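PDB 4GOX: polyketide synthase from Synechococcus sp., which probably transfers a sulfonate group from PAPS to an intermediate of olefin biosynthesis, as the sulfotransferase domain of an olefin synthase. Local coordinates for residues 141-146 / 205-210; 56-61 / 65-70; 236-241 / 245-250. All blocks are in the same frame, centred on the assembly; numbering follows the deposited sequence.

Contact 2 is the buried one: a loop and the helix that follows it close on Phe61 and the stem of Arg67. Contact 1 lies at the surface and rests on one salt bridge between helix 136-145 and the residues leading into strand 208-212. Contact 3 is partly buried and joins two pieces of one long loop after helix 220-231. An arginine reaches across each time, but the acceptors differ. They are a carboxylate in contact 1, two backbone carbonyls in contact 2 and one, gripped twice, in contact 3. Contacts 1 and 2 touch each other, with a probable hydrogen bond from His141 ND1 to Leu59 O at 2.6 Å. Contact 3 touches neither.

Contact 1 of 3, residues 141-146 / 205-210; sequences HSEILF and ADRYLQ
The backbones of Glu143, in the last turn of helix 136-145, and Arg207, just before strand 208-212, stay well apart, with 11.0 Å between their CA atoms. The two side chains bridge this gap from opposite directions. Arg207 grips the carboxylate end-on. Its NH1 gives a hydrogen bond to Glu143 OE1 at 2.9 Å, and its NH2 gives one to Glu143 OE2, also at 2.9 Å. Both oxygens are met on their syn side, and the carboxylate and guanidinium planes are only 11° apart. The pair is thus a two-bond salt bridge with nearly parallel planes, the donors lying somewhat out of the carboxylate plane. The Glu143 chain folds at chi2 (-62°), which carries its carboxylate out to the arginine although its CB does not point there. Second partners hold both ends. Glu143 OE2 is also hydrogen-bonded to Tyr151 OH, and Arg207 NH2 to Ala149 O, so strand 149-155 braces the pair. Leu199 of helix 181-202 touches Glu143 as well. The contact is almost wholly electrostatic. Two bonds fix the rotation of each flat group, and the opposite charges would probably keep both residues ionised while tying the helix to the loop that leads into edge strand 208-212.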
loop_
_atom_site.group_PDB
_atom_site.type_symbol
_atom_site.label_atom_id
_atom_site.label_comp_id
_atom_site.label_asym_id
_atom_site.label_seq_id
_atom_site.Cartn_x
_atom_site.Cartn_y
_atom_site.Cartn_z
ATOM N N HIS A 141 6.739 -11.550 -6.441
ATOM C CA HIS A 141 6.493 -12.501 -5.332
ATOM C C HIS A 141 4.999 -12.786 -5.126
ATOM O O HIS A 141 4.633 -13.908 -4.770
ATOM C CB HIS A 141 7.087 -11.977 -4.030
ATOM C CG HIS A 141 7.346 -13.019 -2.985
ATOM N ND1 HIS A 141 7.603 -12.662 -1.681
ATOM C CD2 HIS A 141 7.391 -14.370 -3.088
ATOM C CE1 HIS A 141 7.816 -13.795 -1.034
ATOM N NE2 HIS A 141 7.716 -14.847 -1.849
ATOM N N SER A 142 4.140 -11.787 -5.388
ATOM C CA SER A 142 2.693 -11.930 -5.197
ATOM C C SER A 142 2.087 -12.946 -6.161
ATOM O O SER A 142 1.353 -13.831 -5.730
ATOM C CB SER A 142 1.993 -10.583 -5.309
ATOM O OG SER A 142 0.593 -10.770 -5.187
ATOM N N GLU A 143 2.419 -12.841 -7.450
ATOM C CA GLU A 143 1.924 -13.779 -8.446
ATOM C C GLU A 143 2.459 -15.192 -8.215
ATOM O O GLU A 143 1.781 -16.156 -8.581
ATOM C CB GLU A 143 2.173 -13.268 -9.874
ATOM C CG GLU A 143 1.261 -12.085 -10.202
ATOM C CD GLU A 143 -0.222 -12.417 -10.174
ATOM O OE1 GLU A 143 -0.652 -13.274 -10.978
ATOM O OE2 GLU A 143 -0.952 -11.842 -9.334
ATOM N N ILE A 144 3.633 -15.318 -7.550
ATOM C CA ILE A 144 4.191 -16.612 -7.162
ATOM C C ILE A 144 3.389 -17.219 -5.991
ATOM O O ILE A 144 3.064 -18.403 -6.021
ATOM C CB ILE A 144 5.732 -16.504 -6.898
ATOM C CG1 ILE A 144 6.500 -16.612 -8.244
ATOM C CG2 ILE A 144 6.243 -17.575 -5.910
ATOM C CD1 ILE A 144 7.847 -15.941 -8.306
ATOM N N LEU A 145 3.052 -16.408 -4.979
ATOM C CA LEU A 145 2.351 -16.879 -3.768
ATOM C C LEU A 145 0.838 -17.075 -3.867
ATOM O O LEU A 145 0.304 -17.940 -3.173
ATOM C CB LEU A 145 2.625 -15.945 -2.571
ATOM C CG LEU A 145 4.074 -15.764 -2.100
ATOM C CD1 LEU A 145 4.153 -14.639 -1.074
ATOM C CD2 LEU A 145 4.662 -17.072 -1.541
ATOM N N PHE A 146 0.149 -16.252 -4.670
ATOM C CA PHE A 146 -1.317 -16.218 -4.734
ATOM C C PHE A 146 -1.934 -16.487 -6.090
ATOM O O PHE A 146 -1.400 -16.059 -7.115
ATOM C CB PHE A 146 -1.813 -14.847 -4.248
ATOM C CG PHE A 146 -1.226 -14.402 -2.931
ATOM C CD1 PHE A 146 -1.669 -14.953 -1.730
ATOM C CD2 PHE A 146 -0.265 -13.395 -2.885
ATOM C CE1 PHE A 146 -1.129 -14.538 -0.513
ATOM C CE2 PHE A 146 0.258 -12.972 -1.668
ATOM C CZ PHE A 146 -0.170 -13.553 -0.492
ATOM N N ALA A 205 -7.937 -6.986 -15.910
ATOM C CA ALA A 205 -8.551 -5.778 -15.353
ATOM C C ALA A 205 -9.394 -6.273 -14.176
ATOM O O ALA A 205 -9.736 -5.509 -13.282
ATOM C CB ALA A 205 -9.440 -5.102 -16.385
ATOM N N ASP A 206 -9.676 -7.584 -14.164
ATOM C CA ASP A 206 -10.371 -8.289 -13.097
ATOM C C ASP A 206 -9.528 -8.286 -11.815
ATOM O O ASP A 206 -10.095 -8.373 -10.731
ATOM C CB ASP A 206 -10.669 -9.743 -13.530
ATOM C CG ASP A 206 -11.667 -9.879 -14.676
ATOM O OD1 ASP A 206 -12.765 -9.266 -14.593
ATOM O OD2 ASP A 206 -11.376 -10.635 -15.632
ATOM N N ARG A 207 -8.166 -8.204 -11.934
ATOM C CA ARG A 207 -7.272 -8.216 -10.765
ATOM C C ARG A 207 -6.434 -6.928 -10.583
ATOM O O ARG A 207 -5.588 -6.852 -9.698
ATOM C CB ARG A 207 -6.420 -9.506 -10.721
ATOM C CG ARG A 207 -7.256 -10.791 -10.724
ATOM C CD ARG A 207 -6.554 -11.993 -10.117
ATOM N NE ARG A 207 -5.543 -12.554 -11.012
ATOM C CZ ARG A 207 -4.230 -12.382 -10.878
ATOM N NH1 ARG A 207 -3.391 -12.936 -11.746
ATOM N NH2 ARG A 207 -3.745 -11.648 -9.881
ATOM N N TYR A 208 -6.709 -5.907 -11.377
ATOM C CA TYR A 208 -5.983 -4.648 -11.311
ATOM C C TYR A 208 -6.920 -3.469 -11.514
ATOM O O TYR A 208 -7.732 -3.477 -12.439
ATOM C CB TYR A 208 -4.897 -4.641 -12.392
ATOM C CG TYR A 208 -4.187 -3.321 -12.594
ATOM C CD1 TYR A 208 -3.198 -2.895 -11.706
ATOM C CD2 TYR A 208 -4.415 -2.554 -13.736
ATOM C CE1 TYR A 208 -2.473 -1.728 -11.940
ATOM C CE2 TYR A 208 -3.715 -1.367 -13.963
ATOM C CZ TYR A 208 -2.742 -0.963 -13.066
ATOM O OH TYR A 208 -2.039 0.183 -13.311
ATOM N N LEU A 209 -6.775 -2.451 -10.674
ATOM C CA LEU A 209 -7.548 -1.219 -10.748
ATOM C C LEU A 209 -6.690 0.013 -10.439
ATOM O O LEU A 209 -6.120 0.106 -9.351
ATOM C CB LEU A 209 -8.726 -1.280 -9.748
ATOM C CG LEU A 209 -9.661 -0.055 -9.678
ATOM C CD1 LEU A 209 -10.688 -0.074 -10.805
ATOM C CD2 LEU A 209 -10.386 -0.019 -8.360
ATOM N N GLN A 210 -6.646 0.968 -11.369
ATOM C CA GLN A 210 -5.994 2.260 -11.145
ATOM C C GLN A 210 -6.943 3.179 -10.395
ATOM O O GLN A 210 -8.115 3.270 -10.731
ATOM C CB GLN A 210 -5.639 2.947 -12.470
ATOM C CG GLN A 210 -4.381 2.368 -13.059
ATOM C CD GLN A 210 -3.961 3.033 -14.336
ATOM O OE1 GLN A 210 -4.380 4.149 -14.658
ATOM N NE2 GLN A 210 -3.047 2.391 -15.038
#

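Contact 2 of 3, residues 56-61 / 65-70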
loop_
_atom_site.group_PDB
_atom_site.type_symbol
_atom_site.label_atom_id
_atom_site.label_comp_id
_atom_site.label_asym_id
_atom_site.label_seq_id
_atom_site.Cartn_x
_atom_site.Cartn_y
_atom_site.Cartn_z
ATOM N N LEU A 56 2.209 -4.096 6.809
ATOM C CA LEU A 56 2.707 -5.425 7.193
ATOM C C LEU A 56 4.157 -5.630 6.759
ATOM O O LEU A 56 4.935 -6.264 7.480
ATOM C CB LEU A 56 1.800 -6.515 6.580
ATOM C CG LEU A 56 0.323 -6.482 7.037
ATOM C CD1 LEU A 56 -0.541 -7.341 6.130
ATOM C CD2 LEU A 56 0.176 -6.985 8.500
ATOM N N HIS A 57 4.536 -5.090 5.562
ATOM C CA HIS A 57 5.888 -5.207 4.996
ATOM C C HIS A 57 6.387 -6.659 4.969
ATOM O O HIS A 57 7.404 -6.983 5.579
ATOM C CB HIS A 57 6.904 -4.226 5.657
ATOM C CG HIS A 57 8.035 -3.866 4.727
ATOM N ND1 HIS A 57 7.795 -3.286 3.481
ATOM C CD2 HIS A 57 9.366 -4.099 4.844
ATOM C CE1 HIS A 57 8.984 -3.138 2.917
ATOM N NE2 HIS A 57 9.959 -3.617 3.697
ATOM N N LEU A 58 5.612 -7.543 4.318
ATOM C CA LEU A 58 5.896 -8.990 4.225
ATOM C C LEU A 58 6.415 -9.439 2.840
ATOM O O LEU A 58 7.355 -10.221 2.760
ATOM C CB LEU A 58 4.602 -9.764 4.522
ATOM C CG LEU A 58 4.083 -9.722 5.980
ATOM C CD1 LEU A 58 2.644 -10.265 6.062
ATOM C CD2 LEU A 58 5.022 -10.517 6.895
ATOM N N LEU A 59 5.790 -8.955 1.759
ATOM C CA LEU A 59 6.112 -9.342 0.376
ATOM C C LEU A 59 7.595 -9.344 -0.047
ATOM O O LEU A 59 7.964 -10.289 -0.743
ATOM C CB LEU A 59 5.196 -8.602 -0.606
ATOM C CG LEU A 59 4.972 -9.222 -1.995
ATOM C CD1 LEU A 59 4.229 -10.558 -1.885
ATOM C CD2 LEU A 59 4.137 -8.293 -2.850
ATOM N N PRO A 60 8.487 -8.388 0.381
ATOM C CA PRO A 60 9.897 -8.426 -0.078
ATOM C C PRO A 60 10.755 -9.574 0.424
ATOM O O PRO A 60 11.907 -9.695 0.002
ATOM C CB PRO A 60 10.483 -7.131 0.498
ATOM C CG PRO A 60 9.326 -6.252 0.796
ATOM C CD PRO A 60 8.232 -7.165 1.173
ATOM N N PHE A 61 10.236 -10.383 1.352
ATOM C CA PHE A 61 11.028 -11.416 2.035
ATOM C C PHE A 61 10.521 -12.810 1.806
ATOM O O PHE A 61 9.334 -13.015 1.598
ATOM C CB PHE A 61 11.011 -11.110 3.547
ATOM C CG PHE A 61 11.293 -9.648 3.830
ATOM C CD1 PHE A 61 12.583 -9.128 3.673
ATOM C CD2 PHE A 61 10.269 -8.782 4.187
ATOM C CE1 PHE A 61 12.842 -7.773 3.921
ATOM C CE2 PHE A 61 10.524 -7.422 4.401
ATOM C CZ PHE A 61 11.814 -6.929 4.270
ATOM N N GLY A 65 12.865 -14.831 8.930
ATOM C CA GLY A 65 14.293 -14.736 9.225
ATOM C C GLY A 65 14.962 -13.692 8.348
ATOM O O GLY A 65 15.668 -12.816 8.856
ATOM N N ASP A 66 14.704 -13.737 7.021
ATOM C CA ASP A 66 15.238 -12.739 6.068
ATOM C C ASP A 66 14.714 -11.368 6.437
ATOM O O ASP A 66 15.472 -10.392 6.439
ATOM C CB ASP A 66 14.800 -13.028 4.618
ATOM C CG ASP A 66 15.106 -14.421 4.141
ATOM O OD1 ASP A 66 16.259 -14.850 4.279
ATOM O OD2 ASP A 66 14.189 -15.083 3.641
ATOM N N ARG A 67 13.407 -11.312 6.751
ATOM C CA ARG A 67 12.691 -10.100 7.133
ATOM C C ARG A 67 13.368 -9.500 8.350
ATOM O O ARG A 67 13.754 -8.336 8.302
ATOM C CB ARG A 67 11.205 -10.415 7.376
ATOM C CG ARG A 67 10.351 -9.209 7.718
ATOM C CD ARG A 67 8.877 -9.569 7.597
ATOM N NE ARG A 67 7.985 -8.442 7.870
ATOM C CZ ARG A 67 7.649 -8.034 9.092
ATOM N NH1 ARG A 67 8.153 -8.633 10.164
ATOM N NH2 ARG A 67 6.804 -7.028 9.250
ATOM N N HIS A 68 13.629 -10.318 9.380
ATOM C CA HIS A 68 14.324 -9.841 10.564
ATOM C C HIS A 68 15.756 -9.405 10.255
ATOM O O HIS A 68 16.162 -8.357 10.735
ATOM C CB HIS A 68 14.288 -10.874 11.679
ATOM C CG HIS A 68 14.899 -10.386 12.950
ATOM N ND1 HIS A 68 14.345 -9.332 13.655
ATOM C CD2 HIS A 68 15.997 -10.825 13.606
ATOM C CE1 HIS A 68 15.120 -9.167 14.718
ATOM N NE2 HIS A 68 16.128 -10.039 14.729
ATOM N N GLN A 69 16.497 -10.161 9.419
ATOM C CA GLN A 69 17.868 -9.786 9.038
ATOM C C GLN A 69 17.895 -8.425 8.347
ATOM O O GLN A 69 18.679 -7.557 8.742
ATOM C CB GLN A 69 18.543 -10.856 8.143
ATOM C CG GLN A 69 19.019 -12.119 8.877
ATOM C CD GLN A 69 20.026 -11.874 9.990
ATOM O OE1 GLN A 69 21.035 -11.172 9.820
ATOM N NE2 GLN A 69 19.775 -12.466 11.156
ATOM N N GLU A 70 17.004 -8.228 7.348
ATOM C CA GLU A 70 16.904 -6.978 6.588
ATOM C C GLU A 70 16.369 -5.804 7.427
ATOM O O GLU A 70 16.967 -4.724 7.411
ATOM C CB GLU A 70 16.058 -7.161 5.312
ATOM C CG GLU A 70 16.673 -8.067 4.245
ATOM C CD GLU A 70 16.145 -7.876 2.826
ATOM O OE1 GLU A 70 15.841 -6.721 2.443
ATOM O OE2 GLU A 70 16.045 -8.888 2.092
#
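Leu56 meets Arg67 through its backbone: Arg67 NH2 gives a hydrogen bond to Leu56 O at 2.7 Å, with a C=O...N angle of 166°. His57 offers the next carbonyl. Arg67 NE bonds to His57 O at 2.8 Å, and this donor sits above the carbonyl plane. The arginine therefore bonds to two successive carbonyls through NH2 and NE. Its chain makes this possible. CG lies opposite the backbone N (chi1 -177°) and the chain runs on extended to NE, away from its helix and into the loop. Leu58 covers one face of the guanidinium with CD2, which is 3.7 Å from Arg67 NE. Leu58 also starts a type I turn that ends at Phe61, closed by the bond from Phe61 N to Leu58 O. Pro60, within that turn, lays its CB over the centre of one face of the Phe61 ring. Phe61 carries most of the apolar contact. Arg67 packs on its opposite face: CA stands 3.8 Å from the ring centroid in a CH-pi contact, and CG lies 3.6 Å from Phe61 CD2. The guanidinium stands nearly perpendicular to the ring. Glu70 comes to the ring edge, its CD 3.5 Å from Phe61 CE1. The ring is thus clamped on both faces, and the buried guanidinium has backbone acceptors. Gly77 O takes a further bond from Arg67 NH2. The unit links the loop after strand 50-51 to helix 64-71. Leu80 of helix 79-88 touches both Leu56 and Arg67, while Leu58 packs against Ile109, Ile112 and Tyr113 of helix 109-119.

Contact 3 of 3, residues 236-241 / 245-250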
loop_
_atom_site.group_PDB
_atom_site.type_symbol
_atom_site.label_atom_id
_atom_site.label_comp_id
_atom_site.label_asym_id
_atom_site.label_seq_id
_atom_site.Cartn_x
_atom_site.Cartn_y
_atom_site.Cartn_z
ATOM N N ASP A 236 -19.927 1.059 2.124
ATOM C CA ASP A 236 -20.275 1.303 3.521
ATOM C C ASP A 236 -19.847 2.729 3.820
ATOM O O ASP A 236 -18.750 3.136 3.438
ATOM C CB ASP A 236 -19.526 0.316 4.436
ATOM C CG ASP A 236 -19.956 0.358 5.887
ATOM O OD1 ASP A 236 -20.459 -0.670 6.385
ATOM O OD2 ASP A 236 -19.769 1.408 6.531
ATOM N N GLU A 237 -20.696 3.465 4.531
ATOM C CA GLU A 237 -20.508 4.872 4.906
ATOM C C GLU A 237 -19.237 5.140 5.706
ATOM O O GLU A 237 -18.680 6.231 5.592
ATOM C CB GLU A 237 -21.741 5.413 5.664
ATOM C CG GLU A 237 -22.940 5.697 4.773
ATOM C CD GLU A 237 -22.770 6.758 3.701
ATOM O OE1 GLU A 237 -23.270 6.537 2.575
ATOM O OE2 GLU A 237 -22.151 7.812 3.985
ATOM N N ALA A 238 -18.792 4.154 6.522
ATOM C CA ALA A 238 -17.583 4.240 7.348
ATOM C C ALA A 238 -16.346 4.543 6.500
ATOM O O ALA A 238 -15.406 5.156 7.001
ATOM C CB ALA A 238 -17.382 2.947 8.117
ATOM N N LEU A 239 -16.371 4.158 5.209
ATOM C CA LEU A 239 -15.280 4.428 4.261
ATOM C C LEU A 239 -15.015 5.920 4.145
ATOM O O LEU A 239 -13.887 6.314 3.865
ATOM C CB LEU A 239 -15.615 3.897 2.860
ATOM C CG LEU A 239 -15.690 2.386 2.655
ATOM C CD1 LEU A 239 -16.194 2.084 1.282
ATOM C CD2 LEU A 239 -14.350 1.712 2.876
ATOM N N LEU A 240 -16.061 6.745 4.330
ATOM C CA LEU A 240 -15.961 8.198 4.203
ATOM C C LEU A 240 -15.543 8.905 5.488
ATOM O O LEU A 240 -15.399 10.133 5.486
ATOM C CB LEU A 240 -17.289 8.784 3.664
ATOM C CG LEU A 240 -17.765 8.276 2.287
ATOM C CD1 LEU A 240 -19.112 8.847 1.942
ATOM C CD2 LEU A 240 -16.765 8.621 1.178
ATOM N N ASN A 241 -15.342 8.149 6.581
ATOM C CA ASN A 241 -14.995 8.749 7.868
ATOM C C ASN A 241 -13.709 8.157 8.439
ATOM O O ASN A 241 -13.761 7.508 9.487
ATOM C CB ASN A 241 -16.177 8.623 8.835
ATOM C CG ASN A 241 -17.444 9.241 8.295
ATOM O OD1 ASN A 241 -17.655 10.457 8.381
ATOM N ND2 ASN A 241 -18.286 8.421 7.666
ATOM N N GLY A 245 -13.487 6.321 15.015
ATOM C CA GLY A 245 -13.243 4.991 15.578
ATOM C C GLY A 245 -11.796 4.531 15.508
ATOM O O GLY A 245 -10.909 5.320 15.158
ATOM N N ASP A 246 -11.541 3.245 15.856
ATOM C CA ASP A 246 -10.189 2.673 15.836
ATOM C C ASP A 246 -9.899 2.027 14.478
ATOM O O ASP A 246 -10.490 0.995 14.133
ATOM C CB ASP A 246 -9.965 1.681 17.004
ATOM C CG ASP A 246 -8.502 1.413 17.383
ATOM O OD1 ASP A 246 -7.633 1.387 16.464
ATOM O OD2 ASP A 246 -8.230 1.196 18.591
ATOM N N ARG A 247 -8.986 2.656 13.712
ATOM C CA ARG A 247 -8.556 2.226 12.375
ATOM C C ARG A 247 -7.067 1.811 12.391
ATOM O O ARG A 247 -6.442 1.668 11.329
ATOM C CB ARG A 247 -8.782 3.371 11.362
ATOM C CG ARG A 247 -10.163 4.003 11.424
ATOM C CD ARG A 247 -10.918 3.754 10.144
ATOM N NE ARG A 247 -12.335 4.087 10.275
ATOM C CZ ARG A 247 -13.131 4.408 9.262
ATOM N NH1 ARG A 247 -12.653 4.462 8.021
ATOM N NH2 ARG A 247 -14.408 4.672 9.476
ATOM N N LEU A 248 -6.511 1.597 13.608
ATOM C CA LEU A 248 -5.106 1.224 13.855
ATOM C C LEU A 248 -4.174 2.302 13.252
ATOM O O LEU A 248 -3.475 2.066 12.257
ATOM C CB LEU A 248 -4.751 -0.214 13.357
ATOM C CG LEU A 248 -5.772 -1.363 13.541
ATOM C CD1 LEU A 248 -5.203 -2.671 13.031
ATOM C CD2 LEU A 248 -6.219 -1.513 14.994
ATOM N N THR A 249 -4.256 3.513 13.837
ATOM C CA THR A 249 -3.511 4.719 13.452
ATOM C C THR A 249 -2.639 5.215 14.618
ATOM O O THR A 249 -1.748 6.037 14.405
ATOM C CB THR A 249 -4.490 5.834 12.997
ATOM O OG1 THR A 249 -5.424 6.142 14.048
ATOM C CG2 THR A 249 -5.226 5.489 11.706
ATOM N N ASP A 250 -2.931 4.727 15.846
ATOM C CA ASP A 250 -2.274 5.053 17.121
ATOM C C ASP A 250 -0.760 4.798 17.154
ATOM O O ASP A 250 -0.272 3.807 16.616
ATOM C CB ASP A 250 -2.982 4.340 18.291
ATOM C CG ASP A 250 -3.446 2.922 17.987
ATOM O OD1 ASP A 250 -4.450 2.768 17.253
ATOM O OD2 ASP A 250 -2.821 1.972 18.500
#
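Arg247 and Ala238 form the tight part of this contact. The guanidinium comes end-on to one backbone oxygen, which lies in its plane. NH2 makes the shorter, straighter bond to Ala238 O, at 2.7 Å. NH1 reaches the same oxygen at 3.0 Å, from above the carbonyl plane. The Arg247 chain bends at chi2 (-115°), off a staggered value, on its way there. Ala238 O also accepts from Asn241 N at the end of the 3-10 segment 237-240, which makes three bonds on one atom. Ala238 CB packs against Arg247 NH2 at 3.7 Å. Asn241 O lies over a guanidinium face, but at a poor angle for a bond; it is hydrogen-bonded to Ser244 OG. The Asn241 side chain is the loose part: its amide takes no part in the grip, and the residue is exposed. Arg247 NH1 also bonds to Val42 O of helix 37-45. A leucine in place of Arg247 would probably cost Ala238 O two of its three bonds and leave Val42 O without this donor, weakening the tie between the two pieces of loop. Asp236 OD2 accepts from Ala238 N, an Asx turn that shapes the start of the 3-10 segment. Leu239 packs on Cys228 of helix 220-231 and Leu44 of helix 37-45.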